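Local coordinates for protein peptidase M3B, oligoendopeptidase F (Enterococcus faecium, PDB 2QR4) that probably hydrolyses peptide bonds in oligopeptides as a zinc-dependent metallopeptidase of the M3 family, at residues Phe207-Ala212 / Leu459-Leu464; Leu464-Gly469 / Glu485-Trp490; Ser16-Gln21 / Leu44-Gln49. One frame throughout, in Å; residues are numbered along the deposited sequence.

Contact 1. Residues Phe207-Ala212 / Leu459-Leu464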
loop_
_atom_site.group_PDB
_atom_site.type_symbol
_atom_site.label_atom_id
_atom_site.label_comp_id
_atom_site.label_asym_id
_atom_site.label_seq_id
_atom_site.Cartn_x
_atom_site.Cartn_y
_atom_site.Cartn_z
ATOM N N PHE A 207 -15.709 3.877 -0.263
ATOM C CA PHE A 207 -14.271 3.645 -0.321
ATOM C C PHE A 207 -13.900 2.228 -0.728
ATOM O O PHE A 207 -12.805 1.765 -0.417
ATOM C CB PHE A 207 -13.580 4.035 0.996
ATOM C CG PHE A 207 -13.630 5.504 1.277
ATOM C CD1 PHE A 207 -12.599 6.332 0.890
ATOM C CD2 PHE A 207 -14.728 6.063 1.901
ATOM C CE1 PHE A 207 -12.649 7.692 1.133
ATOM C CE2 PHE A 207 -14.778 7.414 2.152
ATOM C CZ PHE A 207 -13.738 8.231 1.758
ATOM N N ARG A 208 -14.790 1.562 -1.461
ATOM C CA ARG A 208 -14.576 0.160 -1.819
ATOM C C ARG A 208 -13.391 -0.067 -2.760
ATOM O O ARG A 208 -12.725 -1.107 -2.700
ATOM C CB ARG A 208 -15.840 -0.439 -2.405
ATOM C CG ARG A 208 -16.340 0.233 -3.664
ATOM C CD ARG A 208 -17.681 -0.372 -4.048
ATOM N NE ARG A 208 -18.077 -0.013 -5.396
ATOM C CZ ARG A 208 -18.485 1.200 -5.756
ATOM N NH1 ARG A 208 -18.835 1.425 -7.012
ATOM N NH2 ARG A 208 -18.551 2.184 -4.865
ATOM N N ASN A 209 -13.140 0.905 -3.625
ATOM C CA ASN A 209 -12.007 0.870 -4.539
ATOM C C ASN A 209 -10.669 0.982 -3.787
ATOM O O ASN A 209 -9.711 0.283 -4.096
ATOM C CB ASN A 209 -12.112 2.001 -5.563
ATOM C CG ASN A 209 -13.380 1.933 -6.405
ATOM O OD1 ASN A 209 -14.127 2.899 -6.479
ATOM N ND2 ASN A 209 -13.607 0.806 -7.059
ATOM N N THR A 210 -10.613 1.859 -2.792
ATOM C CA THR A 210 -9.403 2.028 -1.990
ATOM C C THR A 210 -9.053 0.759 -1.210
ATOM O O THR A 210 -7.915 0.283 -1.249
ATOM C CB THR A 210 -9.561 3.210 -1.034
ATOM O OG1 THR A 210 -9.850 4.376 -1.808
ATOM C CG2 THR A 210 -8.281 3.436 -0.213
ATOM N N PHE A 211 -10.045 0.202 -0.528
ATOM C CA PHE A 211 -9.884 -1.061 0.178
ATOM C C PHE A 211 -9.548 -2.250 -0.733
ATOM O O PHE A 211 -8.740 -3.103 -0.365
ATOM C CB PHE A 211 -11.134 -1.355 0.983
ATOM C CG PHE A 211 -11.301 -0.475 2.186
ATOM C CD1 PHE A 211 -10.302 -0.396 3.148
ATOM C CD2 PHE A 211 -12.459 0.255 2.369
ATOM C CE1 PHE A 211 -10.461 0.391 4.279
ATOM C CE2 PHE A 211 -12.616 1.056 3.496
ATOM C CZ PHE A 211 -11.612 1.119 4.446
ATOM N N ALA A 212 -10.139 -2.304 -1.924
ATOM C CA ALA A 212 -9.787 -3.360 -2.875
ATOM C C ALA A 212 -8.305 -3.256 -3.213
ATOM O O ALA A 212 -7.600 -4.253 -3.307
ATOM C CB ALA A 212 -10.615 -3.238 -4.146
ATOM N N LEU A 459 -8.865 -8.411 -8.987
ATOM C CA LEU A 459 -9.682 -8.259 -7.812
ATOM C C LEU A 459 -10.218 -6.839 -7.691
ATOM O O LEU A 459 -9.920 -6.146 -6.729
ATOM C CB LEU A 459 -8.836 -8.596 -6.597
ATOM C CG LEU A 459 -8.928 -10.030 -6.067
ATOM C CD1 LEU A 459 -9.193 -11.042 -7.146
ATOM C CD2 LEU A 459 -7.699 -10.405 -5.274
ATOM N N THR A 460 -11.031 -6.403 -8.645
ATOM C CA THR A 460 -11.677 -5.092 -8.521
ATOM C C THR A 460 -12.728 -5.109 -7.397
ATOM O O THR A 460 -13.249 -6.177 -7.035
ATOM C CB THR A 460 -12.394 -4.740 -9.829
ATOM O OG1 THR A 460 -13.426 -5.707 -10.059
ATOM C CG2 THR A 460 -11.412 -4.761 -11.016
ATOM N N SER A 461 -13.085 -3.941 -6.871
ATOM C CA SER A 461 -14.185 -3.894 -5.909
ATOM C C SER A 461 -15.468 -4.500 -6.441
ATOM O O SER A 461 -16.223 -5.111 -5.677
ATOM C CB SER A 461 -14.467 -2.481 -5.407
ATOM O OG SER A 461 -14.716 -1.608 -6.474
ATOM N N GLU A 462 -15.736 -4.326 -7.733
ATOM C CA GLU A 462 -16.971 -4.888 -8.296
ATOM C C GLU A 462 -16.935 -6.413 -8.169
ATOM O O GLU A 462 -17.865 -7.021 -7.665
ATOM C CB GLU A 462 -17.182 -4.472 -9.755
ATOM C CG GLU A 462 -18.583 -4.838 -10.331
ATOM C CD GLU A 462 -18.781 -4.369 -11.792
ATOM O OE1 GLU A 462 -19.040 -5.222 -12.677
ATOM O OE2 GLU A 462 -18.659 -3.148 -12.069
ATOM N N TYR A 463 -15.847 -7.024 -8.621
ATOM C CA TYR A 463 -15.738 -8.464 -8.601
ATOM C C TYR A 463 -15.738 -9.006 -7.171
ATOM O O TYR A 463 -16.347 -10.037 -6.882
ATOM C CB TYR A 463 -14.461 -8.899 -9.301
ATOM C CG TYR A 463 -14.333 -10.388 -9.406
ATOM C CD1 TYR A 463 -15.291 -11.134 -10.082
ATOM C CD2 TYR A 463 -13.269 -11.056 -8.823
ATOM C CE1 TYR A 463 -15.179 -12.513 -10.191
ATOM C CE2 TYR A 463 -13.145 -12.434 -8.928
ATOM C CZ TYR A 463 -14.099 -13.156 -9.619
ATOM O OH TYR A 463 -13.993 -14.525 -9.729
ATOM N N LEU A 464 -15.042 -8.316 -6.282
ATOM C CA LEU A 464 -14.961 -8.757 -4.877
ATOM C C LEU A 464 -16.358 -8.723 -4.251
ATOM O O LEU A 464 -16.776 -9.656 -3.564
ATOM C CB LEU A 464 -14.004 -7.857 -4.091
ATOM C CG LEU A 464 -12.616 -8.284 -3.584
ATOM C CD1 LEU A 464 -12.123 -9.622 -4.070
ATOM C CD2 LEU A 464 -11.616 -7.215 -3.858
#
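Ser461 and Ala212 carry most of this contact, meeting where the first turn of helix 208-228 lies against the first turn of helix 461-476; their CA atoms are 5.4 Å apart. The methyl group of Ala212 points at the opposite backbone and rests 3.7 Å from Ser461 N, with the carbonyl of Leu459 and the tip of Leu464 beside it. The small side chain is consistent with the close approach of the two helix starts. On the other flank, Ser461 CB sits 3.5 Å from Arg208 O and packs against the aliphatic part of Arg208, where CG is 3.7 Å from Ser461 CB. Arg208 CG lies between its backbone N and carbonyl carbon (chi1 60°), which lays the extended chain alongside the serine; the guanidinium end turns back to the carbonyl of Glu205. Ser461 OG is directed to the amide end of Asn209, a close polar approach whose bonding the model does not settle. Behind Ser461 the helix start is fixed by an N-cap: Tyr463 N donates to Thr460 OG1 over 3.1 Å, nearly straight at 166°. Only one purely apolar side-chain pair spans the segments, Ala212 CB to Leu464 CD2 at 4.1 Å; Leu464 also touches Phe445 and Met449 of helix 418-454. The contact packs two N-terminal helix turns together within the family M3 region, beside the subunit interface. Helix 143-160 receives Thr210 and Phe211 through Leu156, while the second subunit also packs here, its Asp160 bonded to Thr210 and its Thr68 to Glu462, and the Phe207 rings of both subunits meet.

Contact 2. Residues Leu464-Gly469 / Glu485-Trp490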
loop_
_atom_site.group_PDB
_atom_site.type_symbol
_atom_site.label_atom_id
_atom_site.label_comp_id
_atom_site.label_asym_id
_atom_site.label_seq_id
_atom_site.Cartn_x
_atom_site.Cartn_y
_atom_site.Cartn_z
ATOM N N LEU A 464 -15.042 -8.316 -6.282
ATOM C CA LEU A 464 -14.961 -8.757 -4.877
ATOM C C LEU A 464 -16.358 -8.723 -4.251
ATOM O O LEU A 464 -16.776 -9.656 -3.564
ATOM C CB LEU A 464 -14.004 -7.857 -4.091
ATOM C CG LEU A 464 -12.616 -8.284 -3.584
ATOM C CD1 LEU A 464 -12.123 -9.622 -4.070
ATOM C CD2 LEU A 464 -11.616 -7.215 -3.858
ATOM N N SER A 465 -17.088 -7.652 -4.533
ATOM C CA SER A 465 -18.391 -7.426 -3.933
ATOM C C SER A 465 -19.453 -8.372 -4.455
ATOM O O SER A 465 -20.164 -8.985 -3.659
ATOM C CB SER A 465 -18.797 -5.970 -4.096
ATOM O OG SER A 465 -17.748 -5.137 -3.610
ATOM N N ASP A 466 -19.544 -8.522 -5.774
ATOM C CA ASP A 466 -20.450 -9.520 -6.358
ATOM C C ASP A 466 -20.131 -10.926 -5.827
ATOM O O ASP A 466 -21.034 -11.715 -5.554
ATOM C CB ASP A 466 -20.379 -9.517 -7.899
ATOM C CG ASP A 466 -20.847 -8.187 -8.520
ATOM O OD1 ASP A 466 -20.623 -7.975 -9.742
ATOM O OD2 ASP A 466 -21.430 -7.344 -7.795
ATOM N N SER A 467 -18.842 -11.240 -5.692
ATOM C CA SER A 467 -18.424 -12.539 -5.206
ATOM C C SER A 467 -18.836 -12.701 -3.751
ATOM O O SER A 467 -19.424 -13.713 -3.368
ATOM C CB SER A 467 -16.918 -12.690 -5.357
ATOM O OG SER A 467 -16.590 -12.828 -6.720
ATOM N N TYR A 468 -18.547 -11.685 -2.946
ATOM C CA TYR A 468 -18.903 -11.731 -1.531
ATOM C C TYR A 468 -20.413 -11.781 -1.330
ATOM O O TYR A 468 -20.917 -12.581 -0.538
ATOM C CB TYR A 468 -18.306 -10.553 -0.763
ATOM C CG TYR A 468 -18.417 -10.725 0.722
ATOM C CD1 TYR A 468 -17.429 -11.380 1.438
ATOM C CD2 TYR A 468 -19.514 -10.252 1.408
ATOM C CE1 TYR A 468 -17.533 -11.551 2.797
ATOM C CE2 TYR A 468 -19.624 -10.406 2.775
ATOM C CZ TYR A 468 -18.640 -11.065 3.461
ATOM O OH TYR A 468 -18.765 -11.222 4.822
ATOM N N GLY A 469 -21.139 -10.938 -2.055
ATOM C CA GLY A 469 -22.602 -11.034 -2.048
ATOM C C GLY A 469 -23.125 -12.442 -2.298
ATOM O O GLY A 469 -24.035 -12.909 -1.601
ATOM N N GLU A 485 -26.094 -3.773 0.899
ATOM C CA GLU A 485 -24.996 -3.233 1.686
ATOM C C GLU A 485 -23.955 -4.300 2.008
ATOM O O GLU A 485 -22.756 -4.014 2.078
ATOM C CB GLU A 485 -25.531 -2.597 2.964
ATOM C CG GLU A 485 -26.347 -1.311 2.743
ATOM C CD GLU A 485 -27.816 -1.557 2.447
ATOM O OE1 GLU A 485 -28.253 -2.729 2.383
ATOM O OE2 GLU A 485 -28.541 -0.559 2.293
ATOM N N ILE A 486 -24.402 -5.536 2.187
ATOM C CA ILE A 486 -23.505 -6.561 2.709
ATOM C C ILE A 486 -22.503 -7.036 1.667
ATOM O O ILE A 486 -21.571 -7.753 1.988
ATOM C CB ILE A 486 -24.275 -7.768 3.278
ATOM C CG1 ILE A 486 -23.466 -8.403 4.400
ATOM C CG2 ILE A 486 -24.585 -8.786 2.194
ATOM C CD1 ILE A 486 -23.469 -7.568 5.668
ATOM N N LYS A 487 -22.691 -6.640 0.414
ATOM C CA LYS A 487 -21.703 -6.954 -0.616
ATOM C C LYS A 487 -20.342 -6.315 -0.308
ATOM O O LYS A 487 -19.318 -6.749 -0.836
ATOM C CB LYS A 487 -22.186 -6.502 -1.999
ATOM C CG LYS A 487 -23.451 -7.180 -2.450
ATOM C CD LYS A 487 -23.998 -6.545 -3.713
ATOM C CE LYS A 487 -23.100 -6.804 -4.887
ATOM N NZ LYS A 487 -23.843 -6.610 -6.166
ATOM N N PHE A 488 -20.328 -5.293 0.545
ATOM C CA PHE A 488 -19.093 -4.548 0.807
ATOM C C PHE A 488 -18.444 -4.923 2.131
ATOM O O PHE A 488 -17.359 -4.435 2.463
ATOM C CB PHE A 488 -19.357 -3.041 0.731
ATOM C CG PHE A 488 -20.134 -2.632 -0.498
ATOM C CD1 PHE A 488 -19.571 -2.762 -1.770
ATOM C CD2 PHE A 488 -21.426 -2.145 -0.387
ATOM C CE1 PHE A 488 -20.275 -2.390 -2.910
ATOM C CE2 PHE A 488 -22.151 -1.766 -1.536
ATOM C CZ PHE A 488 -21.572 -1.889 -2.790
ATOM N N GLU A 489 -19.084 -5.817 2.879
ATOM C CA GLU A 489 -18.507 -6.255 4.155
ATOM C C GLU A 489 -17.042 -6.750 4.068
ATOM O O GLU A 489 -16.282 -6.528 4.991
ATOM C CB GLU A 489 -19.399 -7.297 4.855
ATOM C CG GLU A 489 -18.849 -7.754 6.212
ATOM C CD GLU A 489 -19.793 -8.678 6.955
ATOM O OE1 GLU A 489 -19.957 -8.499 8.185
ATOM O OE2 GLU A 489 -20.378 -9.579 6.312
ATOM N N TRP A 490 -16.638 -7.394 2.970
ATOM C CA TRP A 490 -15.248 -7.892 2.859
ATOM C C TRP A 490 -14.233 -6.811 3.202
ATOM O O TRP A 490 -13.125 -7.116 3.653
ATOM C CB TRP A 490 -14.938 -8.438 1.458
ATOM C CG TRP A 490 -15.167 -7.421 0.405
ATOM C CD1 TRP A 490 -16.315 -7.225 -0.322
ATOM C CD2 TRP A 490 -14.241 -6.419 -0.026
ATOM N NE1 TRP A 490 -16.154 -6.155 -1.178
ATOM C CE2 TRP A 490 -14.890 -5.644 -1.014
ATOM C CE3 TRP A 490 -12.927 -6.095 0.336
ATOM C CZ2 TRP A 490 -14.266 -4.567 -1.650
ATOM C CZ3 TRP A 490 -12.306 -5.022 -0.299
ATOM C CH2 TRP A 490 -12.980 -4.272 -1.277
#
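Asp466 and Lys487 form a salt bridge, Lys487 NZ lying 3.0 Å from Asp466 OD2. The ammonium meets OD2 on its anti side, 29° out of the carboxylate plane, and a bend in the lysine chain at chi3 (68°) carries it there past Ser465 O. At the other end of the contact the hydroxyl of Tyr468 donates to Glu489 OE2 over 2.7 Å, approaching from above the carboxylate plane; Glu489 OE1 forms a second salt bridge with Arg438. The indole NE1-H of Trp490 donates a hydrogen bond to Ser465 OG, 3.1 Å away and fairly straight, with the oxygen almost in the ring plane. That hydroxyl also bonds Ser461 O, one turn back.

Aromatic packing surrounds these bonds. Trp490 turns an edge toward the face of Tyr468 in an offset edge-to-face pair, with planes at 61° and 5.9 Å from the tyrosine centroid to that of the indole five-membered ring; Trp490 N lies over the centre of the tyrosine ring. Leu464 CB covers one face of the indole in a CH-pi contact, 4.1 Å from the five-membered-ring centroid. Ser465 CA approaches Lys487 O at 3.3 Å, and Gly469, lacking a side chain, passes Lys487 with CA atoms 4.4 Å apart. The polar groups of these six side chains are thus paired: the in-plane bond helps orient the indole, that of Tyr468 holds the end of its side chain, and together they tie the largely 3-10 segment in the loop after helix 461-476 back onto that helix. The carboxylate of Glu489, bound to Tyr468 and Arg438, probably stays ionised.

Contact 3. Residues Ser16-Gln21 / Leu44-Gln49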
loop_
_atom_site.group_PDB
_atom_site.type_symbol
_atom_site.label_atom_id
_atom_site.label_comp_id
_atom_site.label_asym_id
_atom_site.label_seq_id
_atom_site.Cartn_x
_atom_site.Cartn_y
_atom_site.Cartn_z
ATOM N N SER A 16 21.109 -2.043 17.587
ATOM C CA SER A 16 21.912 -1.554 16.456
ATOM C C SER A 16 23.387 -1.841 16.611
ATOM O O SER A 16 24.053 -2.179 15.645
ATOM C CB SER A 16 21.746 -0.050 16.268
ATOM O OG SER A 16 20.484 0.252 15.717
ATOM N N GLU A 17 23.909 -1.689 17.819
ATOM C CA GLU A 17 25.324 -1.911 18.023
ATOM C C GLU A 17 25.616 -3.405 18.063
ATOM O O GLU A 17 26.565 -3.865 17.443
ATOM C CB GLU A 17 25.813 -1.219 19.299
ATOM C CG GLU A 17 26.077 -2.147 20.487
ATOM C CD GLU A 17 27.550 -2.498 20.648
ATOM O OE1 GLU A 17 27.942 -3.011 21.730
ATOM O OE2 GLU A 17 28.314 -2.247 19.687
ATOM N N GLU A 18 24.799 -4.162 18.789
ATOM C CA GLU A 18 24.997 -5.601 18.886
ATOM C C GLU A 18 25.037 -6.184 17.481
ATOM O O GLU A 18 25.773 -7.129 17.191
ATOM C CB GLU A 18 23.861 -6.253 19.676
ATOM C CG GLU A 18 24.185 -7.647 20.174
ATOM C CD GLU A 18 23.012 -8.330 20.866
ATOM O OE1 GLU A 18 21.925 -7.721 20.962
ATOM O OE2 GLU A 18 23.182 -9.487 21.311
ATOM N N LEU A 19 24.241 -5.585 16.608
ATOM C CA LEU A 19 24.057 -6.058 15.252
ATOM C C LEU A 19 25.352 -6.099 14.459
ATOM O O LEU A 19 25.476 -6.864 13.509
ATOM C CB LEU A 19 23.077 -5.138 14.549
ATOM C CG LEU A 19 22.289 -5.751 13.422
ATOM C CD1 LEU A 19 21.578 -6.969 13.949
ATOM C CD2 LEU A 19 21.321 -4.717 12.907
ATOM N N LYS A 20 26.310 -5.267 14.849
ATOM C CA LYS A 20 27.592 -5.195 14.164
ATOM C C LYS A 20 28.349 -6.509 14.296
ATOM O O LYS A 20 29.168 -6.850 13.443
ATOM C CB LYS A 20 28.423 -4.017 14.691
ATOM C CG LYS A 20 27.835 -2.657 14.310
ATOM C CD LYS A 20 28.393 -1.519 15.158
ATOM C CE LYS A 20 27.730 -0.186 14.785
ATOM N NZ LYS A 20 28.017 0.894 15.773
ATOM N N GLN A 21 28.052 -7.253 15.354
ATOM C CA GLN A 21 28.699 -8.541 15.592
ATOM C C GLN A 21 28.192 -9.627 14.637
ATOM O O GLN A 21 28.707 -10.744 14.624
ATOM C CB GLN A 21 28.521 -8.961 17.054
ATOM C CG GLN A 21 29.271 -8.054 18.033
ATOM C CD GLN A 21 28.475 -7.755 19.295
ATOM O OE1 GLN A 21 27.992 -8.666 19.972
ATOM N NE2 GLN A 21 28.338 -6.470 19.616
ATOM N N LEU A 44 19.314 -15.574 17.184
ATOM C CA LEU A 44 18.049 -15.747 17.873
ATOM C C LEU A 44 17.880 -14.656 18.919
ATOM O O LEU A 44 16.793 -14.142 19.129
ATOM C CB LEU A 44 17.960 -17.141 18.507
ATOM C CG LEU A 44 16.992 -18.121 17.822
ATOM C CD1 LEU A 44 16.673 -17.747 16.378
ATOM C CD2 LEU A 44 17.507 -19.544 17.909
ATOM N N ARG A 45 18.977 -14.296 19.564
ATOM C CA ARG A 45 18.939 -13.334 20.631
ATOM C C ARG A 45 18.616 -11.956 20.071
ATOM O O ARG A 45 17.791 -11.228 20.627
ATOM C CB ARG A 45 20.292 -13.331 21.346
ATOM C CG ARG A 45 20.462 -12.272 22.386
ATOM C CD ARG A 45 21.900 -11.764 22.374
ATOM N NE ARG A 45 22.893 -12.832 22.448
ATOM C CZ ARG A 45 24.120 -12.751 21.937
ATOM N NH1 ARG A 45 24.500 -11.646 21.292
ATOM N NH2 ARG A 45 24.967 -13.776 22.059
ATOM N N VAL A 46 19.260 -11.599 18.963
ATOM C CA VAL A 46 19.053 -10.284 18.367
ATOM C C VAL A 46 17.671 -10.225 17.751
ATOM O O VAL A 46 16.933 -9.253 17.930
ATOM C CB VAL A 46 20.129 -9.960 17.307
ATOM C CG1 VAL A 46 19.750 -8.767 16.531
ATOM C CG2 VAL A 46 21.431 -9.674 17.991
ATOM N N TYR A 47 17.315 -11.292 17.049
ATOM C CA TYR A 47 16.085 -11.324 16.282
ATOM C C TYR A 47 14.883 -11.245 17.210
ATOM O O TYR A 47 13.986 -10.426 17.008
ATOM C CB TYR A 47 16.044 -12.572 15.395
ATOM C CG TYR A 47 14.882 -12.635 14.447
ATOM C CD1 TYR A 47 14.943 -12.041 13.191
ATOM C CD2 TYR A 47 13.719 -13.301 14.804
ATOM C CE1 TYR A 47 13.866 -12.112 12.312
ATOM C CE2 TYR A 47 12.645 -13.370 13.951
ATOM C CZ TYR A 47 12.717 -12.777 12.706
ATOM O OH TYR A 47 11.629 -12.867 11.867
ATOM N N ARG A 48 14.885 -12.062 18.255
ATOM C CA ARG A 48 13.770 -12.064 19.185
ATOM C C ARG A 48 13.621 -10.788 20.000
ATOM O O ARG A 48 12.502 -10.374 20.295
ATOM C CB ARG A 48 13.802 -13.307 20.072
ATOM C CG ARG A 48 13.505 -14.583 19.255
ATOM C CD ARG A 48 13.297 -15.815 20.123
ATOM N NE ARG A 48 13.284 -17.053 19.341
ATOM C CZ ARG A 48 13.252 -18.270 19.879
ATOM N NH1 ARG A 48 13.236 -18.406 21.198
ATOM N NH2 ARG A 48 13.242 -19.352 19.106
ATOM N N GLN A 49 14.727 -10.152 20.362
ATOM C CA GLN A 49 14.631 -8.872 21.066
ATOM C C GLN A 49 14.005 -7.786 20.194
ATOM O O GLN A 49 13.379 -6.856 20.699
ATOM C CB GLN A 49 15.997 -8.408 21.544
ATOM C CG GLN A 49 16.400 -9.030 22.865
ATOM C CD GLN A 49 17.909 -9.128 23.032
ATOM O OE1 GLN A 49 18.676 -8.303 22.504
ATOM N NE2 GLN A 49 18.346 -10.147 23.777
#
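Leu19 and Val46 mark the nearest approach of the backbones, with CA atoms 7.3 Å apart where segment 16-21 passes helix 33-63. Across this gap Glu18 reaches out as an extended chain, its CG anti to the backbone nitrogen (chi1 -163°), and its carboxylate meets the CG2 methyl of Val46, which comes from the opposite direction, with Glu18 CD 3.5 Å from Val46 CG2. The carboxylate is nearly coplanar with the guanidinium of Arg45 and meets it at the edge, as a salt bridge through OE2 and NH1; the modelled separation is too short to be trusted, since OE2 also crowds the arginine chain, so the exact place of that oxygen is doubtful. Glu18 OE1 comes 3.6 Å from Gln49 OE1, one turn further along helix 33-63; Glu18, Arg45 and Gln49 also meet lattice neighbours. The contact joins helices 4-18 and 33-63 of the all-helical N-terminal part of the chain, which are separated in sequence by the short helix 22-25, and a third, helix 68-87, lies against both: its Val84 touches Leu19 and Val46 alike, and its Ala87 also meets Leu19. On this inner side the contact is apolar. Leu19 CD1 packs 3.6 Å from Val46 CG1, the two side chains crossing at about a right angle. Val46 presents both its branches to the neighbouring segment, CG1 to the leucine and CG2 to the glutamate.

Overall arrangement
Contacts 1 and 2 are buried and adjoin, their centres 9 Å apart; they share Leu464 and both use helix 461-476, whose first turn faces helix 208-228 while its next turns face the loop that follows it. They also touch directly, with Trp490 CH2 3.5 Å from Arg208 O. Contact 3 lies at the surface, its centre about 41 Å from that of contact 1 and 45 Å from that of contact 2, and belongs to the N-terminal helices. The chemistry follows: a serine and an alanine between two helix starts in contact 1, specific polar bonds around aromatic rings in contact 2, and a less certain charged pair beside a small apolar patch in contact 3.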